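Local coordinates for protein VipE (PDB 4QN8) that is of unknown molecular function but, as a Legionella pneumophila effector seen here in its all-helical N-terminal part, probably acts inside the host cell, at residues Ala109-His114 with Ile149-Gln154; Ala119-Phe123 with Ile138-Lys142; Ile62-Val66 with Ser101-Phe107. All coordinates share one frame; numbering follows the deposited sequence.

How the contacts relate
Following the chain from the N terminus, after helices 6-20 and 26-32, helix 58-69 is joined by contact 3 to the start of helix 103-114, closing a loop that contains helix 75-88. Contact 1 then opens further along helix 103-114 and closes against the end of helix 135-154. Contact 2 falls wholly within that second loop, joining the turn after helix 116-119 to the early part of helix 135-154. Contacts 1 and 3 share helix 103-114 and touch through Phe110 CB and Val66 CG1, 3.6 Å apart. Contacts 1 and 2 share helix 135-154 and meet where Glu111 OE1 lies 2.7 Å from His122 NE2, a probable hydrogen bond.

Contact 1. Residues Ala109-His114 with Ile149-Gln154; sequences AFEMAH and IIAFFQ
Phe110 and Phe153 form the aromatic part of this contact. Their rings make a T-shaped pair with centroids 5.2 Å apart and planes at 83°, the edge of Phe110 directed at the face of Phe153. The atom at that edge is Phe110 CD1, which stands over the centre of the Phe153 ring, and Phe110 CB adds a CH-pi contact over the ring. With CG trans to the backbone N, the Phe110 ring also lies under His114, whose CD2 is 3.6 Å above its plane, so that the ring is held both at its edge and over a face.

Among the apolar contacts, Ala109 CB meets Ile149 CG2 at 3.6 Å, and Ala113 CB meets Phe153 CB at 3.7 Å. Ile150 lies along the flank, with CG1 against Ala109 and CD1 against the selenomethionine Met112 in the conformer described. The axes of 109-114 and 149-154, taken from helices 103-114 and 135-154, pass 8.2 Å apart and cross at -57°. Phe153 packs as a knob into a hole formed by Ala109, Phe110, Ala113 and His114, and the small side chains of Ala109 and Ala113 probably help the helices to come this close.

Polar links gather at the C-terminal ends of both segments. Gln154 NE2 donates to Ala113 O over 3.1 Å with a nearly straight N-H...O angle of 174°, meeting a lone pair in the carbonyl plane. A water lying in the plane of the His114 ring, 2.8 Å from His114 NE2, donates to Phe153 O and bridges the two helices.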
# COMPACT_ATOMS: atom_id res chain seq x y z
N ALA A 109 -1.54 3.76 4.36
CA ALA A 109 -2.13 3.26 5.60
C ALA A 109 -1.09 2.95 6.67
O ALA A 109 -1.32 3.17 7.86
CB ALA A 109 -2.99 2.03 5.33
N PHE A 110 0.06 2.43 6.25
CA PHE A 110 1.10 2.08 7.20
C PHE A 110 1.69 3.35 7.78
O PHE A 110 1.96 3.44 8.99
CB PHE A 110 2.18 1.27 6.49
CG PHE A 110 3.27 0.79 7.39
CD1 PHE A 110 3.14 -0.40 8.09
CD2 PHE A 110 4.44 1.52 7.52
CE1 PHE A 110 4.16 -0.86 8.92
CE2 PHE A 110 5.47 1.07 8.34
CZ PHE A 110 5.33 -0.12 9.04
N GLU A 111 1.91 4.33 6.92
CA GLU A 111 2.41 5.61 7.40
C GLU A 111 1.39 6.27 8.32
O GLU A 111 1.77 6.91 9.31
CB GLU A 111 2.84 6.55 6.27
CG GLU A 111 3.71 7.70 6.79
CD GLU A 111 4.04 8.74 5.74
OE1 GLU A 111 3.83 8.46 4.53
OE2 GLU A 111 4.55 9.83 6.11
N MSE A 112 0.10 6.15 8.01
CA MSE A 112 -0.90 6.76 8.89
C MSE A 112 -1.00 6.02 10.22
O MSE A 112 -1.35 6.62 11.25
CB MSE A 112 -2.26 6.82 8.21
CG MSE A 112 -2.24 7.72 6.99
SE MSE A 112 -3.89 7.56 6.00
CE MSE A 112 -5.05 8.60 7.17
N ALA A 113 -0.67 4.74 10.21
CA ALA A 113 -0.78 3.95 11.44
C ALA A 113 0.30 4.35 12.43
O ALA A 113 0.07 4.36 13.65
CB ALA A 113 -0.67 2.48 11.13
N HIS A 114 1.47 4.70 11.92
CA HIS A 114 2.63 4.85 12.80
C HIS A 114 3.13 6.28 12.85
O HIS A 114 3.68 6.71 13.86
CB HIS A 114 3.74 3.89 12.38
CG HIS A 114 3.34 2.45 12.46
ND1 HIS A 114 3.01 1.84 13.64
CD2 HIS A 114 3.17 1.51 11.49
CE1 HIS A 114 2.66 0.58 13.41
NE2 HIS A 114 2.76 0.36 12.11
N ILE A 149 -7.42 -0.71 6.95
CA ILE A 149 -6.05 -1.08 6.71
C ILE A 149 -5.17 -0.45 7.80
O ILE A 149 -4.27 -1.11 8.34
CB ILE A 149 -5.60 -0.64 5.31
CG1 ILE A 149 -6.67 -1.05 4.30
CG2 ILE A 149 -4.28 -1.30 4.95
CD1 ILE A 149 -6.30 -0.72 2.90
N ILE A 150 -5.44 0.81 8.15
CA ILE A 150 -4.72 1.46 9.24
C ILE A 150 -4.90 0.64 10.52
O ILE A 150 -3.95 0.40 11.26
CB ILE A 150 -5.23 2.91 9.48
CG1 ILE A 150 -4.93 3.79 8.26
CG2 ILE A 150 -4.63 3.50 10.74
CD1 ILE A 150 -5.73 5.11 8.25
N ALA A 151 -6.13 0.18 10.76
CA ALA A 151 -6.43 -0.57 11.99
C ALA A 151 -5.66 -1.89 12.03
O ALA A 151 -5.25 -2.36 13.09
CB ALA A 151 -7.92 -0.82 12.10
N PHE A 152 -5.44 -2.47 10.85
CA PHE A 152 -4.69 -3.71 10.75
C PHE A 152 -3.24 -3.50 11.18
O PHE A 152 -2.68 -4.28 11.94
CB PHE A 152 -4.73 -4.26 9.33
CG PHE A 152 -3.75 -5.39 9.10
CD1 PHE A 152 -4.07 -6.68 9.47
CD2 PHE A 152 -2.51 -5.15 8.53
CE1 PHE A 152 -3.17 -7.72 9.28
CE2 PHE A 152 -1.60 -6.18 8.34
CZ PHE A 152 -1.93 -7.47 8.71
N PHE A 153 -2.63 -2.44 10.66
CA PHE A 153 -1.23 -2.17 11.00
C PHE A 153 -1.06 -1.79 12.46
O PHE A 153 -0.01 -2.04 13.07
CB PHE A 153 -0.67 -1.10 10.06
CG PHE A 153 -0.43 -1.59 8.66
CD1 PHE A 153 0.25 -2.79 8.44
CD2 PHE A 153 -0.89 -0.88 7.57
CE1 PHE A 153 0.47 -3.25 7.15
CE2 PHE A 153 -0.67 -1.34 6.27
CZ PHE A 153 0.01 -2.53 6.07
N GLN A 154 -2.09 -1.20 13.06
CA GLN A 154 -1.97 -0.80 14.45
C GLN A 154 -2.08 -1.97 15.41
O GLN A 154 -1.51 -1.96 16.50
CB GLN A 154 -2.95 0.32 14.80
CG GLN A 154 -2.60 1.62 14.10
CD GLN A 154 -3.44 2.77 14.57
OE1 GLN A 154 -4.62 2.61 14.89
NE2 GLN A 154 -2.83 3.96 14.64
O HOH W 1 2.36 -2.39 11.51

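Contact 2. Residues Ala119-Phe123 with Ile138-Lys142; sequences AEEHF and IDNLK
Phe123 and Ile138 mark the nearest approach of the two backbones, with CA atoms 7.6 Å apart, a spacing that leaves side chains to make the contact. Residues 121-123 form a 3-10 segment, in which Phe123 N bonds back to Glu120 O, while 138-142 is regular helix, with Lys142 N bonded to Ile138 O.

Phe123 is the centre of the side-chain packing. Its ring presents one face to Lys142: CE sits 3.5 Å from the ring centroid and only 5° off the normal, a CH-pi contact. Lys142 CG lies near the CE1-CZ rim, and the chain, extended beyond CG, carries CE over the ring centre and NZ on past it to a cation-pi position 4.5 Å from the centroid. The edge of the same ring meets Leu141 CD2, 3.8 Å from Phe123 CE1, with Ile138 CD1 more loosely placed near Phe123 CD1.

This is where the turn between helices 116-119 and 126-131 rests on helix 135-154 within the all-helical fold; Val128 also reaches Phe123, Ile138 and Leu141. Across the contact Glu120 bends at chi2 (63°) and brings OE2 to Lys142 NZ in a salt bridge. Their modelled separation of 2.4 Å is too short to be taken literally, so the pairing is credible but its exact length is doubtful. The carboxylate may help to keep the ammonium over the Phe123 face.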
# COMPACT_ATOMS: atom_id res chain seq x y z
N ALA A 119 1.98 11.72 7.73
CA ALA A 119 1.21 11.13 6.63
C ALA A 119 0.09 12.05 6.16
O ALA A 119 -0.37 11.96 5.01
CB ALA A 119 0.66 9.80 7.04
N GLU A 120 -0.35 12.93 7.05
CA GLU A 120 -1.43 13.86 6.71
C GLU A 120 -1.12 14.71 5.48
O GLU A 120 -2.04 15.11 4.75
CB GLU A 120 -1.75 14.75 7.91
CG GLU A 120 -2.99 15.58 7.74
CD GLU A 120 -4.26 14.76 7.58
OE1 GLU A 120 -4.25 13.53 7.87
OE2 GLU A 120 -5.27 15.35 7.18
N GLU A 121 0.16 14.97 5.24
CA GLU A 121 0.56 15.82 4.11
C GLU A 121 0.20 15.22 2.74
O GLU A 121 0.12 15.94 1.75
CB GLU A 121 2.05 16.13 4.19
CG GLU A 121 2.48 16.82 5.49
CD GLU A 121 3.99 17.01 5.59
OE1 GLU A 121 4.68 16.79 4.57
OE2 GLU A 121 4.47 17.39 6.68
N HIS A 122 -0.00 13.91 2.69
CA HIS A 122 -0.30 13.24 1.41
C HIS A 122 -1.66 13.64 0.87
O HIS A 122 -1.90 13.56 -0.34
CB HIS A 122 -0.26 11.72 1.56
CG HIS A 122 1.10 11.16 1.82
ND1 HIS A 122 2.18 11.42 1.02
CD2 HIS A 122 1.54 10.33 2.80
CE1 HIS A 122 3.24 10.79 1.49
NE2 HIS A 122 2.87 10.11 2.57
N PHE A 123 -2.55 14.09 1.75
CA PHE A 123 -3.90 14.47 1.33
C PHE A 123 -3.92 15.83 0.66
O PHE A 123 -4.95 16.24 0.12
CB PHE A 123 -4.88 14.41 2.50
CG PHE A 123 -5.00 13.04 3.09
CD1 PHE A 123 -5.87 12.11 2.53
CD2 PHE A 123 -4.20 12.65 4.14
CE1 PHE A 123 -5.96 10.83 3.05
CE2 PHE A 123 -4.29 11.36 4.67
CZ PHE A 123 -5.16 10.45 4.12
N ILE A 138 -12.58 13.32 0.86
CA ILE A 138 -11.40 13.08 1.69
C ILE A 138 -11.82 12.38 2.97
O ILE A 138 -11.16 11.47 3.44
CB ILE A 138 -10.68 14.40 2.03
CG1 ILE A 138 -10.00 14.97 0.78
CG2 ILE A 138 -9.67 14.21 3.17
CD1 ILE A 138 -8.93 14.06 0.21
N ASP A 139 -12.95 12.82 3.54
CA ASP A 139 -13.48 12.22 4.77
C ASP A 139 -13.71 10.71 4.62
O ASP A 139 -13.32 9.94 5.49
CB ASP A 139 -14.79 12.88 5.17
CG ASP A 139 -14.59 14.24 5.84
OD1 ASP A 139 -13.47 14.78 5.77
OD2 ASP A 139 -15.56 14.75 6.43
N ASN A 140 -14.37 10.31 3.53
CA ASN A 140 -14.60 8.88 3.29
C ASN A 140 -13.32 8.13 2.96
O ASN A 140 -13.17 6.96 3.33
CB ASN A 140 -15.64 8.67 2.18
CG ASN A 140 -17.05 8.98 2.64
OD1 ASN A 140 -17.44 8.67 3.77
ND2 ASN A 140 -17.83 9.58 1.75
N LEU A 141 -12.39 8.79 2.26
CA LEU A 141 -11.09 8.19 1.97
C LEU A 141 -10.43 7.79 3.29
O LEU A 141 -9.91 6.67 3.42
CB LEU A 141 -10.19 9.14 1.18
CG LEU A 141 -8.74 8.69 0.91
CD1 LEU A 141 -8.75 7.32 0.23
CD2 LEU A 141 -7.98 9.71 0.04
N LYS A 142 -10.47 8.68 4.27
CA LYS A 142 -9.86 8.39 5.57
C LYS A 142 -10.66 7.41 6.42
O LYS A 142 -10.10 6.43 6.95
CB LYS A 142 -9.62 9.69 6.35
CG LYS A 142 -8.56 10.59 5.75
CD LYS A 142 -8.43 11.86 6.56
CE LYS A 142 -7.34 12.77 6.02
NZ LYS A 142 -7.30 14.05 6.79

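Contact 3. Residues Ile62-Val66 with Ser101-Phe107; sequences IKDFV and SSLEKAF. With BME (beta-mercaptoethanol), chain D.
A buried helix crossing near the centre of the chain brings Ile62 and Val66 of helix 58-69 against Leu103, Ala106 and Phe107 at the start of helix 103-114. The local axes pass 9.5 Å apart and cross at -51°, and the side-chain packing between the helices is apolar, with no hydrogen bond across the contact.

Ala106 lies where the two aliphatic side chains converge: its CB is 3.6 Å from Ile62 CG2 and 3.7 Å from Val66 CG2. Because Val66 CG1 is trans to the backbone N (chi1 174°), CG2 is the branch beside that N, and it also touches Leu103 CD1 and Phe107 CD1, both 3.7 Å from it. Leu103 extends its CD1 between Val66 and Phe65, reaching Phe65 CD2 at 3.9 Å. In this all-helical fold the crossing is continued into a larger core: helix 75-88 packs on Leu103 and Phe107, Phe153 of helix 135-154 on Val66, and Phe38 meets the Phe65 ring edge-to-face.

Towards the N-terminal end of helix 103-114, Ile62 CD1 abuts the backbone at Ser101 O, 3.6 Å away, and at Ser102 N. Ser102 is the N-cap of this helix: its OG accepts from Lys105 N at 3.1 Å with an N-H...O angle of 157°, a capping bond that closes the first turn, whose leading backbone Ile62 CD1 touches. At the margin, Ser101 OG hydrogen-bonds to O1 of a beta-mercaptoethanol molecule, probably taken up from the crystallisation liquor.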
# COMPACT_ATOMS: atom_id res chain seq x y z
N ILE A 62 -0.72 -7.85 0.01
CA ILE A 62 -0.09 -6.53 0.04
C ILE A 62 0.23 -6.11 1.48
O ILE A 62 1.31 -5.59 1.76
CB ILE A 62 -0.98 -5.46 -0.65
CG1 ILE A 62 -1.33 -5.90 -2.08
CG2 ILE A 62 -0.30 -4.10 -0.62
CD1 ILE A 62 -2.18 -4.90 -2.86
N LYS A 63 -0.72 -6.35 2.39
CA LYS A 63 -0.51 -6.03 3.80
C LYS A 63 0.72 -6.76 4.32
O LYS A 63 1.55 -6.18 5.03
CB LYS A 63 -1.73 -6.48 4.63
CG LYS A 63 -2.93 -5.54 4.61
CD LYS A 63 -4.02 -6.17 5.47
CE LYS A 63 -5.30 -5.38 5.55
NZ LYS A 63 -6.31 -6.21 6.27
N ASP A 64 0.83 -8.03 3.96
CA ASP A 64 1.93 -8.85 4.46
C ASP A 64 3.27 -8.27 3.99
O ASP A 64 4.23 -8.20 4.76
CB ASP A 64 1.75 -10.31 4.01
CG ASP A 64 2.71 -11.27 4.71
OD1 ASP A 64 2.59 -11.46 5.94
OD2 ASP A 64 3.59 -11.83 4.01
N PHE A 65 3.31 -7.84 2.73
CA PHE A 65 4.52 -7.24 2.16
C PHE A 65 4.91 -5.96 2.89
O PHE A 65 6.06 -5.77 3.27
CB PHE A 65 4.31 -6.95 0.68
CG PHE A 65 5.50 -6.32 -0.00
CD1 PHE A 65 6.51 -7.11 -0.53
CD2 PHE A 65 5.57 -4.94 -0.15
CE1 PHE A 65 7.60 -6.52 -1.19
CE2 PHE A 65 6.65 -4.35 -0.79
CZ PHE A 65 7.67 -5.15 -1.31
N VAL A 66 3.94 -5.06 3.08
CA VAL A 66 4.22 -3.81 3.77
C VAL A 66 4.59 -4.08 5.23
O VAL A 66 5.51 -3.47 5.77
CB VAL A 66 3.03 -2.85 3.66
CG1 VAL A 66 3.27 -1.60 4.51
CG2 VAL A 66 2.81 -2.50 2.19
N SER A 101 -7.39 -2.82 -4.15
CA SER A 101 -6.32 -3.22 -3.23
C SER A 101 -5.01 -2.90 -3.92
O SER A 101 -4.72 -3.46 -4.97
CB SER A 101 -6.39 -4.71 -2.91
OG SER A 101 -7.68 -5.07 -2.42
N SER A 102 -4.22 -2.01 -3.33
CA SER A 102 -3.02 -1.52 -3.99
C SER A 102 -1.88 -1.24 -3.03
O SER A 102 -2.10 -0.97 -1.84
CB SER A 102 -3.32 -0.24 -4.75
OG SER A 102 -3.50 0.82 -3.84
N LEU A 103 -0.66 -1.26 -3.56
CA LEU A 103 0.51 -1.01 -2.72
C LEU A 103 0.55 0.42 -2.20
O LEU A 103 0.97 0.67 -1.06
CB LEU A 103 1.79 -1.32 -3.51
CG LEU A 103 3.08 -1.25 -2.68
CD1 LEU A 103 3.10 -2.31 -1.54
CD2 LEU A 103 4.28 -1.45 -3.59
N GLU A 104 0.12 1.36 -3.03
CA GLU A 104 0.10 2.76 -2.61
C GLU A 104 -0.88 2.98 -1.47
O GLU A 104 -0.59 3.76 -0.56
CB GLU A 104 -0.13 3.72 -3.79
CG GLU A 104 -1.52 3.64 -4.43
CD GLU A 104 -1.58 2.70 -5.62
OE1 GLU A 104 -0.71 1.79 -5.72
OE2 GLU A 104 -2.49 2.87 -6.46
N LYS A 105 -2.04 2.31 -1.51
CA LYS A 105 -2.99 2.40 -0.41
C LYS A 105 -2.39 1.81 0.87
O LYS A 105 -2.52 2.38 1.97
CB LYS A 105 -4.32 1.71 -0.74
CG LYS A 105 -5.24 1.63 0.49
CD LYS A 105 -6.72 1.52 0.11
CE LYS A 105 -7.06 0.14 -0.42
NZ LYS A 105 -8.50 0.10 -0.85
N ALA A 106 -1.70 0.68 0.74
CA ALA A 106 -1.13 0.05 1.93
C ALA A 106 0.02 0.84 2.54
O ALA A 106 0.13 0.93 3.76
CB ALA A 106 -0.72 -1.38 1.65
N PHE A 107 0.89 1.40 1.71
CA PHE A 107 1.98 2.23 2.21
C PHE A 107 1.43 3.46 2.93
O PHE A 107 1.92 3.83 4.01
CB PHE A 107 2.90 2.65 1.07
CG PHE A 107 4.19 1.89 1.03
CD1 PHE A 107 4.22 0.54 0.71
CD2 PHE A 107 5.38 2.53 1.31
CE1 PHE A 107 5.40 -0.16 0.68
CE2 PHE A 107 6.58 1.83 1.28
CZ PHE A 107 6.59 0.48 0.97
C1 BME D . -9.20 -5.23 -5.27
C2 BME D . -8.07 -5.43 -6.26
O1 BME D . -9.10 -6.19 -4.24
S2 BME D . -8.16 -4.27 -7.63